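Local atomic coordinates of putative Type I topoisomerase (Deinococcus radiodurans, PDB entry 3M4A), a protein that probably relaxes supercoiled DNA as a type IB topoisomerase, breaking one strand, allowing it to swivel about the intact strand and resealing the break without ATP. Residues Thr168-Gly173 with Ser178-Thr183; Asp269-Val274 with Val284-Tyr289; Phe295-Asp300 with Lys329-Ser334. All blocks are in the same frame, centred on the assembly; numbering follows the deposited sequence.

Overall arrangement
From the N terminus, the chain first meets contact 1, where strand 166-172 turns over a short loop and comes back as strand 178-183, closing a beta hairpin in a three-stranded antiparallel sheet. The chain then runs through several helices and a two-stranded sheet before contact 2 closes a short loop between helix 260-278 and helix 282-289. Contact 3 spans a longer stretch, joining helix 292-299 to the C-terminal helix 323-337. The three follow in series, with none enclosing another. Contacts 1 and 2 lie about 18 Å apart, centre to centre, without touching; contacts 2 and 3 do touch, as Phe295 packs against Cys270, Val271 and Arg286.

Contact 1 (Thr168-Gly173 with Ser178-Thr183); sequences TFRFKG and SQHKAT
Phe169 and Phe171 pair with Lys181 and Gln179 in an antiparallel beta hairpin, strand 166-172 against strand 178-183, the latter an outermost strand of a three-stranded sheet. Each of these two hydrogen-bonded pairs is closed by two backbone bonds. Phe169 N reaches Lys181 O at 2.9 Å in an almost straight bond (178° at the hydrogen), and Gln179 N reaches Phe171 O at 2.8 Å. In the non-hydrogen-bonded pairs between and beside them, CA-H groups point at carbonyls, as from His180 CA to Phe169 O at 3.4 Å.

The buried face carries Phe169, Phe171, Gln179 and Lys181. Phe171 CG sits between the backbone N and the carbonyl carbon (chi1 62°), which brings the ring across to its partner strand: Gln179 CB lies over one face, 3.8 Å from the ring centroid, in a CH-pi contact. Lys181 CE comes to the edge of the same ring, 4.3 Å from Phe171 CZ. The amine beyond it is held by the carbonyls of Ala134 and Asp277, with a cation-pi contact to Phe136, whose ring also meets Phe169 edge-to-face. On the exposed face, Arg170 and His180 lie side by side.

A regular two-residue alternation, with one side packed on helices 120-134 and 186-196 and the other turned outward, is characteristic of an amphipathic hairpin, here within the catalytic core of a type IB topoisomerase.

Contact 2 (Asp269-Val274 with Val284-Tyr289); sequences DCVKFV and VTRGSY
Val271 CG1 stands anti to its own backbone N (chi1 172°), a setting that offers both methyls to Arg286. From the other helix, Arg286 leaves with CG anti to the backbone N (chi1 -162°) and runs extended as far as NE, carrying its methylenes across the valine at about a right angle. Val271 CG2 touches Arg286 CD at 3.9 Å, and Val271 CG1 lies 4.1 Å from Arg286 CB.

One helical turn further on, Val274 meets Thr285. The methyl does the touching here: Val274 CG1 comes to 3.8 Å from Thr285 CG2, and the same threonine methyl lies 4.0 Å from Val271 O. The hydroxyl of Thr285 is occupied within its own helix region, bonded to the carbonyl of Thr281. The short segments 269-274 and 284-289 cross nearly at right angles, at 85°, their axes 9.4 Å apart at closest approach.

Phe295 of the following helix adds to the same patch, touching both Val271 and Arg286, while Ala275 and Ile290 pack on Thr285. No hydrogen bond or salt bridge joins the two segments. What holds them is contact between methyls and methylenes: threonine contributes its carbon branch and turns its oxygen to a backbone carbonyl, and arginine lends its hydrocarbon stem, leaving two successive helices joined at a corner by apolar surface.

Contact 3 (Phe295-Asp300 with Lys329-Ser334); sequences FDRYLD and KRMLES
Arg297 and Ser334 carry the polar half of this contact between helix 292-299 and the C-terminal helix 323-337. The guanidinium presents its side edge, and two nitrogens converge on one oxygen: Arg297 NE and Arg297 NH2 each donate to Ser334 OG at 3.0 Å, with the oxygen in the guanidinium plane. Both bonds are bent, 149° and 146° at the hydrogen, as expected when two N-H groups share an acceptor. Ser334 OG, set between its backbone N and carbonyl carbon (chi1 71°), also lies unusually close to Met331 O, at 2.5 Å, one turn back in its own helix, and the detail of that bond is doubtful. Arg297 NH2 also forms a salt bridge with Glu335, the strongest polar partner of this side chain.

The apolar half lies nearer the root of Arg297. Arg297 bends at chi2, and its methylenes slide past the methionine in the opposite direction: Arg297 CG meets Met331 CG at 3.9 Å, while Met331 CE lies 4.1 Å from Arg297 CB. Tyr307 packs on both Arg297 and Ser334.

One serine oxygen thus receives both arginine N-H groups, and together with the Glu335 carboxylate it should hold the guanidinium in a fixed orientation.

Contact 1 (Thr168-Gly173 with Ser178-Thr183)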
ATOM      1  N   THR A 168     -17.884  -3.556  -3.951  1.00  6.05           N
ATOM      2  CA  THR A 168     -18.201  -2.284  -3.298  1.00  6.66           C
ATOM      3  C   THR A 168     -18.245  -2.493  -1.793  1.00  5.86           C
ATOM      4  O   THR A 168     -18.864  -3.421  -1.325  1.00  5.47           O
ATOM      5  CB  THR A 168     -19.559  -1.713  -3.778  1.00  7.92           C
ATOM      6  OG1 THR A 168     -19.490  -1.420  -5.183  1.00 11.24           O
ATOM      7  CG2 THR A 168     -19.922  -0.437  -3.029  1.00  8.72           C
ATOM      8  N   PHE A 169     -17.587  -1.605  -1.058  1.00  4.87           N
ATOM      9  CA  PHE A 169     -17.600  -1.613   0.398  1.00  6.16           C
ATOM     10  C   PHE A 169     -18.338  -0.380   0.887  1.00  5.74           C
ATOM     11  O   PHE A 169     -18.114   0.706   0.377  1.00  5.65           O
ATOM     12  CB  PHE A 169     -16.166  -1.544   0.920  1.00  6.13           C
ATOM     13  CG  PHE A 169     -15.312  -2.699   0.506  1.00  6.51           C
ATOM     14  CD1 PHE A 169     -15.218  -3.832   1.303  1.00  7.01           C
ATOM     15  CD2 PHE A 169     -14.582  -2.651  -0.672  1.00  4.71           C
ATOM     16  CE1 PHE A 169     -14.414  -4.900   0.926  1.00  7.47           C
ATOM     17  CE2 PHE A 169     -13.772  -3.727  -1.043  1.00  6.48           C
ATOM     18  CZ  PHE A 169     -13.685  -4.833  -0.238  1.00  6.88           C
ATOM     19  N   ARG A 170     -19.201  -0.542   1.893  1.00  5.44           N
ATOM     20  CA  ARG A 170     -19.912   0.579   2.522  1.00  7.62           C
ATOM     21  C   ARG A 170     -19.896   0.302   4.028  1.00  6.52           C
ATOM     22  O   ARG A 170     -20.422  -0.694   4.460  1.00  7.08           O
ATOM     23  CB  ARG A 170     -21.354   0.666   2.004  1.00  8.67           C
ATOM     24  CG  ARG A 170     -21.472   1.012   0.526  1.00 11.36           C
ATOM     25  CD  ARG A 170     -22.917   1.376   0.084  1.00 13.30           C
ATOM     26  NE  ARG A 170     -22.980   1.464  -1.377  1.00 15.82           N
ATOM     27  CZ  ARG A 170     -22.811   2.567  -2.113  1.00 18.96           C
ATOM     28  NH1 ARG A 170     -22.626   3.757  -1.562  1.00 20.02           N
ATOM     29  NH2 ARG A 170     -22.849   2.477  -3.441  1.00 21.23           N
ATOM     30  N   PHE A 171     -19.210   1.140   4.794  1.00  6.57           N
ATOM     31  CA  PHE A 171     -19.043   0.895   6.225  1.00  7.02           C
ATOM     32  C   PHE A 171     -18.785   2.185   6.985  1.00  7.68           C
ATOM     33  O   PHE A 171     -18.358   3.181   6.403  1.00  7.72           O
ATOM     34  CB  PHE A 171     -17.913  -0.111   6.485  1.00  6.86           C
ATOM     35  CG  PHE A 171     -16.560   0.349   6.031  1.00  6.13           C
ATOM     36  CD1 PHE A 171     -15.658   0.908   6.934  1.00  6.57           C
ATOM     37  CD2 PHE A 171     -16.164   0.181   4.715  1.00  5.61           C
ATOM     38  CE1 PHE A 171     -14.412   1.331   6.518  1.00  7.20           C
ATOM     39  CE2 PHE A 171     -14.917   0.600   4.289  1.00  6.03           C
ATOM     40  CZ  PHE A 171     -14.035   1.174   5.193  1.00  7.10           C
ATOM     41  N   LYS A 172     -19.057   2.152   8.288  0.50  7.95           N
ATOM     42  CA  LYS A 172     -18.700   3.252   9.188  0.50  8.35           C
ATOM     43  C   LYS A 172     -17.220   3.139   9.506  0.50  8.02           C
ATOM     44  O   LYS A 172     -16.797   2.183  10.159  0.50  7.94           O
ATOM     45  CB  LYS A 172     -19.523   3.192  10.483  0.50  8.40           C
ATOM     46  CG  LYS A 172     -19.232   4.333  11.454  0.50  8.74           C
ATOM     47  CD  LYS A 172     -20.048   4.259  12.751  0.50  9.21           C
ATOM     48  CE  LYS A 172     -21.548   4.235  12.489  0.50  9.46           C
ATOM     49  NZ  LYS A 172     -22.341   4.915  13.553  0.50  9.77           N
ATOM     50  N   GLY A 173     -16.428   4.098   9.028  1.00  8.82           N
ATOM     51  CA  GLY A 173     -14.995   4.092   9.276  1.00  8.94           C
ATOM     52  C   GLY A 173     -14.600   4.953  10.463  1.00  9.60           C
ATOM     53  O   GLY A 173     -15.457   5.391  11.242  1.00  9.45           O
ATOM     54  N   SER A 178     -18.806   7.913   7.036  1.00 12.33           N
ATOM     55  CA  SER A 178     -19.358   6.922   6.124  0.50 12.35           C
ATOM     56  C   SER A 178     -18.343   6.718   4.998  1.00 12.52           C
ATOM     57  O   SER A 178     -18.036   7.664   4.266  1.00 14.53           O
ATOM     58  CB  SER A 178     -20.687   7.410   5.560  0.50 12.85           C
ATOM     59  OG  SER A 178     -21.291   6.420   4.753  0.50 13.74           O
ATOM     60  N   GLN A 179     -17.812   5.504   4.885  1.00 11.32           N
ATOM     61  CA  GLN A 179     -16.772   5.200   3.908  1.00 10.07           C
ATOM     62  C   GLN A 179     -17.373   4.395   2.762  1.00  8.67           C
ATOM     63  O   GLN A 179     -18.222   3.522   2.976  1.00  8.00           O
ATOM     64  CB  GLN A 179     -15.623   4.386   4.508  1.00 11.07           C
ATOM     65  CG  GLN A 179     -14.891   4.989   5.705  1.00 14.67           C
ATOM     66  CD  GLN A 179     -13.637   5.777   5.343  1.00 18.83           C
ATOM     67  OE1 GLN A 179     -12.777   5.964   6.330  1.00 22.45           O
ATOM     68  NE2 GLN A 179     -13.441   6.210   4.202  1.00 21.46           N
ATOM     69  N   HIS A 180     -16.922   4.723   1.549  1.00  7.67           N
ATOM     70  CA  HIS A 180     -17.268   3.983   0.344  0.50  6.92           C
ATOM     71  C   HIS A 180     -15.984   3.689  -0.431  1.00  6.52           C
ATOM     72  O   HIS A 180     -15.193   4.598  -0.684  1.00  6.61           O
ATOM     73  CB  HIS A 180     -18.234   4.825  -0.495  0.50  6.98           C
ATOM     74  CG  HIS A 180     -19.361   5.404   0.311  0.50  6.05           C
ATOM     75  ND1 HIS A 180     -20.539   4.726   0.535  0.50  7.59           N
ATOM     76  CD2 HIS A 180     -19.463   6.567   0.997  0.50  7.25           C
ATOM     77  CE1 HIS A 180     -21.328   5.461   1.302  0.50  6.63           C
ATOM     78  NE2 HIS A 180     -20.699   6.579   1.599  0.50  8.03           N
ATOM     79  N   LYS A 181     -15.799   2.438  -0.828  1.00  5.50           N
ATOM     80  CA  LYS A 181     -14.628   2.042  -1.587  1.00  5.83           C
ATOM     81  C   LYS A 181     -15.062   1.026  -2.615  1.00  4.88           C
ATOM     82  O   LYS A 181     -16.056   0.369  -2.430  1.00  5.40           O
ATOM     83  CB  LYS A 181     -13.604   1.418  -0.654  1.00  5.51           C
ATOM     84  CG  LYS A 181     -13.175   2.390   0.436  1.00  7.68           C
ATOM     85  CD  LYS A 181     -12.031   1.878   1.242  1.00  8.67           C
ATOM     86  CE  LYS A 181     -11.533   2.930   2.212  1.00  9.61           C
ATOM     87  NZ  LYS A 181     -10.789   4.066   1.570  1.00 11.31           N
ATOM     88  N   ALA A 182     -14.311   0.923  -3.702  1.00  5.40           N
ATOM     89  CA  ALA A 182     -14.680  -0.015  -4.768  1.00  4.09           C
ATOM     90  C   ALA A 182     -13.448  -0.462  -5.509  1.00  4.08           C
ATOM     91  O   ALA A 182     -12.478   0.276  -5.619  1.00  4.89           O
ATOM     92  CB  ALA A 182     -15.670   0.625  -5.738  1.00  4.57           C
ATOM     93  N   THR A 183     -13.517  -1.674  -6.052  1.00  4.56           N
ATOM     94  CA  THR A 183     -12.397  -2.254  -6.819  1.00  4.51           C
ATOM     95  C   THR A 183     -12.939  -2.891  -8.094  1.00  4.83           C
ATOM     96  O   THR A 183     -14.114  -3.219  -8.158  1.00  5.07           O
ATOM     97  CB  THR A 183     -11.608  -3.329  -6.008  1.00  5.22           C
ATOM     98  OG1 THR A 183     -12.442  -4.440  -5.685  1.00  7.27           O
ATOM     99  CG2 THR A 183     -11.022  -2.711  -4.717  1.00  5.60           C
TER

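Contact 2 (Asp269-Val274 with Val284-Tyr289)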
ATOM      1  N   ASP A 269     -10.597  21.437  -4.902  1.00 13.17           N
ATOM      2  CA  ASP A 269     -11.496  20.340  -5.271  1.00 13.16           C
ATOM      3  C   ASP A 269     -10.808  18.979  -5.148  1.00 12.69           C
ATOM      4  O   ASP A 269     -11.414  18.004  -4.697  1.00 12.44           O
ATOM      5  CB  ASP A 269     -11.999  20.497  -6.704  1.00 14.04           C
ATOM      6  CG  ASP A 269     -13.009  21.620  -6.859  1.00 16.45           C
ATOM      7  OD1 ASP A 269     -13.660  22.007  -5.862  1.00 20.01           O
ATOM      8  OD2 ASP A 269     -13.170  22.088  -8.001  1.00 20.67           O
ATOM      9  N   CYS A 270      -9.551  18.929  -5.574  1.00 11.75           N
ATOM     10  CA  CYS A 270      -8.740  17.712  -5.498  1.00 11.55           C
ATOM     11  C   CYS A 270      -8.579  17.233  -4.057  1.00 11.37           C
ATOM     12  O   CYS A 270      -8.839  16.062  -3.765  1.00 10.75           O
ATOM     13  CB  CYS A 270      -7.378  17.966  -6.143  1.00 11.22           C
ATOM     14  SG  CYS A 270      -6.183  16.625  -6.033  1.00 10.69           S
ATOM     15  N   VAL A 271      -8.181  18.140  -3.161  1.00 11.00           N
ATOM     16  CA  VAL A 271      -8.000  17.807  -1.755  1.00 11.10           C
ATOM     17  C   VAL A 271      -9.291  17.272  -1.146  1.00 11.18           C
ATOM     18  O   VAL A 271      -9.260  16.306  -0.399  1.00 11.26           O
ATOM     19  CB  VAL A 271      -7.459  19.007  -0.924  1.00 11.32           C
ATOM     20  CG1 VAL A 271      -7.468  18.691   0.575  1.00 11.56           C
ATOM     21  CG2 VAL A 271      -6.046  19.360  -1.382  1.00 10.20           C
ATOM     22  N   LYS A 272     -10.413  17.895  -1.483  1.00 11.58           N
ATOM     23  CA  LYS A 272     -11.693  17.459  -0.938  0.50 11.62           C
ATOM     24  C   LYS A 272     -12.103  16.077  -1.471  1.00 11.53           C
ATOM     25  O   LYS A 272     -12.671  15.276  -0.731  1.00 11.60           O
ATOM     26  CB  LYS A 272     -12.763  18.533  -1.166  0.50 12.11           C
ATOM     27  CG  LYS A 272     -12.408  19.841  -0.458  0.50 12.35           C
ATOM     28  CD  LYS A 272     -13.580  20.795  -0.303  0.50 13.01           C
ATOM     29  CE  LYS A 272     -14.050  21.322  -1.645  0.50 13.63           C
ATOM     30  NZ  LYS A 272     -14.829  22.584  -1.506  0.50 14.08           N
ATOM     31  N   PHE A 273     -11.769  15.783  -2.729  1.00 11.04           N
ATOM     32  CA  PHE A 273     -12.083  14.480  -3.335  1.00 10.67           C
ATOM     33  C   PHE A 273     -11.265  13.384  -2.664  1.00  9.65           C
ATOM     34  O   PHE A 273     -11.798  12.353  -2.277  1.00  9.84           O
ATOM     35  CB  PHE A 273     -11.810  14.510  -4.846  1.00 11.00           C
ATOM     36  CG  PHE A 273     -12.417  13.368  -5.605  1.00 11.25           C
ATOM     37  CD1 PHE A 273     -13.546  13.555  -6.389  1.00 11.63           C
ATOM     38  CD2 PHE A 273     -11.840  12.095  -5.568  1.00 12.34           C
ATOM     39  CE1 PHE A 273     -14.108  12.509  -7.091  1.00 11.60           C
ATOM     40  CE2 PHE A 273     -12.394  11.029  -6.284  1.00 12.39           C
ATOM     41  CZ  PHE A 273     -13.541  11.237  -7.037  1.00 12.77           C
ATOM     42  N   VAL A 274      -9.963  13.612  -2.536  1.00  8.91           N
ATOM     43  CA  VAL A 274      -9.088  12.627  -1.905  1.00  8.69           C
ATOM     44  C   VAL A 274      -9.431  12.479  -0.413  1.00  8.66           C
ATOM     45  O   VAL A 274      -9.358  11.380   0.150  1.00  8.21           O
ATOM     46  CB  VAL A 274      -7.597  12.992  -2.125  1.00  7.82           C
ATOM     47  CG1 VAL A 274      -6.664  12.020  -1.384  1.00  6.13           C
ATOM     48  CG2 VAL A 274      -7.288  13.012  -3.612  1.00  8.97           C
ATOM     49  N   VAL A 284      -6.139  17.574   7.048  1.00 14.49           N
ATOM     50  CA  VAL A 284      -5.264  16.445   7.348  1.00 14.39           C
ATOM     51  C   VAL A 284      -4.764  15.808   6.043  1.00 14.05           C
ATOM     52  O   VAL A 284      -3.625  15.352   5.965  1.00 14.09           O
ATOM     53  CB  VAL A 284      -5.975  15.406   8.230  1.00 14.40           C
ATOM     54  CG1 VAL A 284      -5.176  14.109   8.324  1.00 14.52           C
ATOM     55  CG2 VAL A 284      -6.199  15.985   9.630  1.00 14.47           C
ATOM     56  N   THR A 285      -5.623  15.791   5.031  1.00 14.26           N
ATOM     57  CA  THR A 285      -5.271  15.193   3.732  1.00 14.42           C
ATOM     58  C   THR A 285      -4.155  15.999   3.059  1.00 14.49           C
ATOM     59  O   THR A 285      -3.140  15.441   2.623  1.00 12.87           O
ATOM     60  CB  THR A 285      -6.514  15.085   2.832  1.00 14.39           C
ATOM     61  OG1 THR A 285      -7.503  14.262   3.480  1.00 13.72           O
ATOM     62  CG2 THR A 285      -6.165  14.507   1.466  1.00 14.10           C
ATOM     63  N   ARG A 286      -4.331  17.321   3.011  1.00 15.71           N
ATOM     64  CA  ARG A 286      -3.318  18.206   2.424  1.00 16.63           C
ATOM     65  C   ARG A 286      -2.032  18.183   3.248  1.00 17.06           C
ATOM     66  O   ARG A 286      -0.930  18.163   2.693  1.00 17.52           O
ATOM     67  CB  ARG A 286      -3.854  19.641   2.298  1.00 17.06           C
ATOM     68  CG  ARG A 286      -3.064  20.556   1.328  1.00 17.08           C
ATOM     69  CD  ARG A 286      -3.901  21.740   0.829  1.00 18.84           C
ATOM     70  NE  ARG A 286      -3.284  22.398  -0.326  1.00 19.94           N
ATOM     71  CZ  ARG A 286      -3.925  23.168  -1.206  1.00 20.57           C
ATOM     72  NH1 ARG A 286      -5.235  23.389  -1.106  1.00 22.27           N
ATOM     73  NH2 ARG A 286      -3.246  23.716  -2.206  1.00 23.84           N
ATOM     74  N   GLY A 287      -2.166  18.172   4.570  1.00 17.13           N
ATOM     75  CA  GLY A 287      -1.010  18.221   5.467  1.00 17.18           C
ATOM     76  C   GLY A 287      -0.164  16.962   5.584  1.00 17.41           C
ATOM     77  O   GLY A 287       1.057  17.055   5.750  1.00 18.46           O
ATOM     78  N   SER A 288      -0.792  15.786   5.510  1.00 17.30           N
ATOM     79  CA  SER A 288      -0.129  14.521   5.829  1.00 16.70           C
ATOM     80  C   SER A 288      -0.163  13.442   4.738  1.00 15.87           C
ATOM     81  O   SER A 288       0.613  12.483   4.813  1.00 16.22           O
ATOM     82  CB  SER A 288      -0.745  13.921   7.091  1.00 17.56           C
ATOM     83  OG  SER A 288      -0.503  14.746   8.220  1.00 20.83           O
ATOM     84  N   TYR A 289      -1.049  13.565   3.751  1.00 14.37           N
ATOM     85  CA  TYR A 289      -1.235  12.471   2.809  1.00 13.92           C
ATOM     86  C   TYR A 289      -0.753  12.786   1.388  1.00 13.23           C
ATOM     87  O   TYR A 289       0.035  12.018   0.838  1.00 13.86           O
ATOM     88  CB  TYR A 289      -2.679  11.942   2.867  1.00 14.09           C
ATOM     89  CG  TYR A 289      -2.949  11.178   4.149  1.00 14.10           C
ATOM     90  CD1 TYR A 289      -3.456  11.821   5.282  1.00 15.08           C
ATOM     91  CD2 TYR A 289      -2.646   9.827   4.247  1.00 13.82           C
ATOM     92  CE1 TYR A 289      -3.676  11.126   6.467  1.00 14.73           C
ATOM     93  CE2 TYR A 289      -2.865   9.122   5.429  1.00 14.36           C
ATOM     94  CZ  TYR A 289      -3.378   9.774   6.532  1.00 15.76           C
ATOM     95  OH  TYR A 289      -3.595   9.053   7.696  1.00 17.42           O
TER

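Contact 3 (Phe295-Asp300 with Lys329-Ser334)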
ATOM      1  N   PHE A 295       1.289  18.922  -6.482  1.00  8.56           N
ATOM      2  CA  PHE A 295       0.637  20.236  -6.581  1.00  8.69           C
ATOM      3  C   PHE A 295       1.580  21.271  -7.212  1.00  8.69           C
ATOM      4  O   PHE A 295       1.155  22.039  -8.067  1.00  8.39           O
ATOM      5  CB  PHE A 295       0.175  20.709  -5.197  1.00  9.94           C
ATOM      6  CG  PHE A 295      -1.061  20.007  -4.684  1.00  9.91           C
ATOM      7  CD1 PHE A 295      -1.600  18.900  -5.337  1.00 11.17           C
ATOM      8  CD2 PHE A 295      -1.685  20.459  -3.537  1.00 11.67           C
ATOM      9  CE1 PHE A 295      -2.739  18.278  -4.855  1.00 11.70           C
ATOM     10  CE2 PHE A 295      -2.837  19.826  -3.048  1.00 12.20           C
ATOM     11  CZ  PHE A 295      -3.347  18.732  -3.717  1.00 12.65           C
ATOM     12  N   ASP A 296       2.848  21.264  -6.805  1.00  9.05           N
ATOM     13  CA  ASP A 296       3.884  22.102  -7.451  1.00  9.20           C
ATOM     14  C   ASP A 296       3.902  21.898  -8.963  1.00  9.41           C
ATOM     15  O   ASP A 296       3.835  22.855  -9.746  1.00  9.54           O
ATOM     16  CB  ASP A 296       5.285  21.801  -6.914  1.00  9.35           C
ATOM     17  CG  ASP A 296       5.496  22.251  -5.480  1.00  9.14           C
ATOM     18  OD1 ASP A 296       4.750  23.125  -4.972  1.00 11.34           O
ATOM     19  OD2 ASP A 296       6.426  21.706  -4.865  1.00 12.39           O
ATOM     20  N   ARG A 297       3.959  20.640  -9.398  1.00  8.72           N
ATOM     21  CA  ARG A 297       3.972  20.377 -10.827  1.00  8.76           C
ATOM     22  C   ARG A 297       2.706  20.876 -11.513  1.00  8.81           C
ATOM     23  O   ARG A 297       2.769  21.498 -12.581  1.00  9.03           O
ATOM     24  CB  ARG A 297       4.223  18.892 -11.105  1.00  8.66           C
ATOM     25  CG  ARG A 297       5.560  18.398 -10.618  1.00  8.08           C
ATOM     26  CD  ARG A 297       6.781  19.038 -11.295  1.00  8.90           C
ATOM     27  NE  ARG A 297       7.959  18.468 -10.667  1.00  8.61           N
ATOM     28  CZ  ARG A 297       8.508  18.909  -9.533  1.00  8.07           C
ATOM     29  NH1 ARG A 297       8.015  19.980  -8.916  1.00 10.38           N
ATOM     30  NH2 ARG A 297       9.552  18.291  -9.008  1.00  9.81           N
ATOM     31  N   TYR A 298       1.550  20.642 -10.894  1.00  8.95           N
ATOM     32  CA  TYR A 298       0.290  21.112 -11.454  1.00  9.55           C
ATOM     33  C   TYR A 298       0.296  22.626 -11.657  1.00 10.15           C
ATOM     34  O   TYR A 298      -0.132  23.123 -12.694  1.00  9.92           O
ATOM     35  CB  TYR A 298      -0.880  20.701 -10.556  1.00  9.10           C
ATOM     36  CG  TYR A 298      -2.212  21.088 -11.134  1.00  9.32           C
ATOM     37  CD1 TYR A 298      -2.731  20.416 -12.241  1.00  7.18           C
ATOM     38  CD2 TYR A 298      -2.946  22.153 -10.602  1.00  9.00           C
ATOM     39  CE1 TYR A 298      -3.948  20.775 -12.787  1.00  8.87           C
ATOM     40  CE2 TYR A 298      -4.169  22.517 -11.134  1.00  8.89           C
ATOM     41  CZ  TYR A 298      -4.669  21.834 -12.225  1.00  8.98           C
ATOM     42  OH  TYR A 298      -5.880  22.195 -12.774  1.00 10.76           O
ATOM     43  N   LEU A 299       0.795  23.346 -10.668  1.00 11.62           N
ATOM     44  CA  LEU A 299       0.862  24.811 -10.722  1.00 12.64           C
ATOM     45  C   LEU A 299       1.816  25.334 -11.804  1.00 13.66           C
ATOM     46  O   LEU A 299       1.657  26.466 -12.280  1.00 14.54           O
ATOM     47  CB  LEU A 299       1.236  25.374  -9.348  1.00 12.99           C
ATOM     48  CG  LEU A 299       0.102  25.248  -8.327  1.00 13.55           C
ATOM     49  CD1 LEU A 299       0.577  25.595  -6.928  1.00 14.79           C
ATOM     50  CD2 LEU A 299      -1.078  26.099  -8.717  1.00 16.09           C
ATOM     51  N   ASP A 300       2.768  24.501 -12.203  1.00 14.16           N
ATOM     52  CA  ASP A 300       3.664  24.778 -13.324  1.00 14.36           C
ATOM     53  C   ASP A 300       3.173  24.164 -14.646  1.00 14.37           C
ATOM     54  O   ASP A 300       3.921  24.132 -15.629  1.00 15.12           O
ATOM     55  CB  ASP A 300       5.073  24.267 -12.991  1.00 14.90           C
ATOM     56  CG  ASP A 300       5.813  25.172 -12.004  1.00 16.36           C
ATOM     57  OD1 ASP A 300       5.386  26.324 -11.807  1.00 20.44           O
ATOM     58  OD2 ASP A 300       6.819  24.726 -11.433  1.00 19.59           O
ATOM     59  N   LYS A 329       5.863   7.917 -10.046  1.00  7.29           N
ATOM     60  CA  LYS A 329       7.230   7.681  -9.639  1.00  7.98           C
ATOM     61  C   LYS A 329       8.177   8.633 -10.348  1.00  8.28           C
ATOM     62  O   LYS A 329       9.026   9.234  -9.716  1.00  7.63           O
ATOM     63  CB  LYS A 329       7.663   6.256  -9.929  1.00  8.51           C
ATOM     64  CG  LYS A 329       8.975   5.924  -9.236  1.00  8.93           C
ATOM     65  CD  LYS A 329       9.468   4.545  -9.517  1.00 10.39           C
ATOM     66  CE  LYS A 329      10.687   4.267  -8.644  1.00 13.30           C
ATOM     67  NZ  LYS A 329      11.413   3.034  -9.040  1.00 14.98           N
ATOM     68  N   ARG A 330       8.008   8.748 -11.658  1.00  8.19           N
ATOM     69  CA  ARG A 330       8.857   9.625 -12.466  1.00  9.02           C
ATOM     70  C   ARG A 330       8.646  11.094 -12.108  1.00  9.48           C
ATOM     71  O   ARG A 330       9.619  11.861 -12.049  1.00  9.13           O
ATOM     72  CB  ARG A 330       8.622   9.362 -13.943  1.00  9.28           C
ATOM     73  CG  ARG A 330       9.202   8.033 -14.379  1.00 10.44           C
ATOM     74  CD  ARG A 330       8.905   7.729 -15.827  1.00 11.34           C
ATOM     75  NE  ARG A 330       9.453   8.746 -16.712  1.00 13.75           N
ATOM     76  CZ  ARG A 330      10.720   8.818 -17.097  1.00 14.24           C
ATOM     77  NH1 ARG A 330      11.616   7.921 -16.694  1.00 15.32           N
ATOM     78  NH2 ARG A 330      11.097   9.809 -17.890  1.00 16.74           N
ATOM     79  N   MET A 331       7.398  11.485 -11.833  1.00  8.69           N
ATOM     80  CA  MET A 331       7.140  12.859 -11.359  1.00  9.47           C
ATOM     81  C   MET A 331       7.858  13.145 -10.043  1.00  9.56           C
ATOM     82  O   MET A 331       8.482  14.209  -9.888  1.00  9.89           O
ATOM     83  CB  MET A 331       5.641  13.130 -11.219  1.00  9.31           C
ATOM     84  CG  MET A 331       5.318  14.534 -10.762  1.00  9.19           C
ATOM     85  SD  MET A 331       3.557  14.783 -10.448  1.00 10.08           S
ATOM     86  CE  MET A 331       2.952  15.095 -12.090  1.00  8.75           C
ATOM     87  N   LEU A 332       7.769  12.229  -9.083  1.00 10.10           N
ATOM     88  CA  LEU A 332       8.454  12.421  -7.806  1.00 11.48           C
ATOM     89  C   LEU A 332       9.965  12.471  -8.001  1.00 12.27           C
ATOM     90  O   LEU A 332      10.655  13.264  -7.353  1.00 12.56           O
ATOM     91  CB  LEU A 332       8.097  11.335  -6.806  1.00 11.40           C
ATOM     92  CG  LEU A 332       6.635  11.333  -6.353  1.00 11.78           C
ATOM     93  CD1 LEU A 332       6.378  10.085  -5.496  1.00 14.79           C
ATOM     94  CD2 LEU A 332       6.259  12.614  -5.584  1.00 12.89           C
ATOM     95  N   GLU A 333      10.470  11.630  -8.896  1.00 12.98           N
ATOM     96  CA  GLU A 333      11.904  11.629  -9.210  1.00 14.15           C
ATOM     97  C   GLU A 333      12.395  12.980  -9.778  1.00 14.14           C
ATOM     98  O   GLU A 333      13.573  13.326  -9.614  1.00 14.98           O
ATOM     99  CB  GLU A 333      12.260  10.449 -10.130  1.00 14.26           C
ATOM    100  CG  GLU A 333      12.234   9.115  -9.375  1.00 16.73           C
ATOM    101  CD  GLU A 333      12.496   7.893 -10.247  1.00 17.48           C
ATOM    102  OE1 GLU A 333      12.171   7.914 -11.462  1.00 23.58           O
ATOM    103  OE2 GLU A 333      13.015   6.894  -9.689  1.00 22.34           O
ATOM    104  N   SER A 334      11.513  13.758 -10.401  1.00 14.29           N
ATOM    105  CA  SER A 334      11.920  15.064 -10.924  1.00 15.01           C
ATOM    106  C   SER A 334      12.332  16.044  -9.818  1.00 15.77           C
ATOM    107  O   SER A 334      13.057  17.002 -10.091  1.00 15.83           O
ATOM    108  CB  SER A 334      10.822  15.682 -11.793  1.00 14.38           C
ATOM    109  OG  SER A 334       9.720  16.113 -11.025  1.00 13.62           O
TER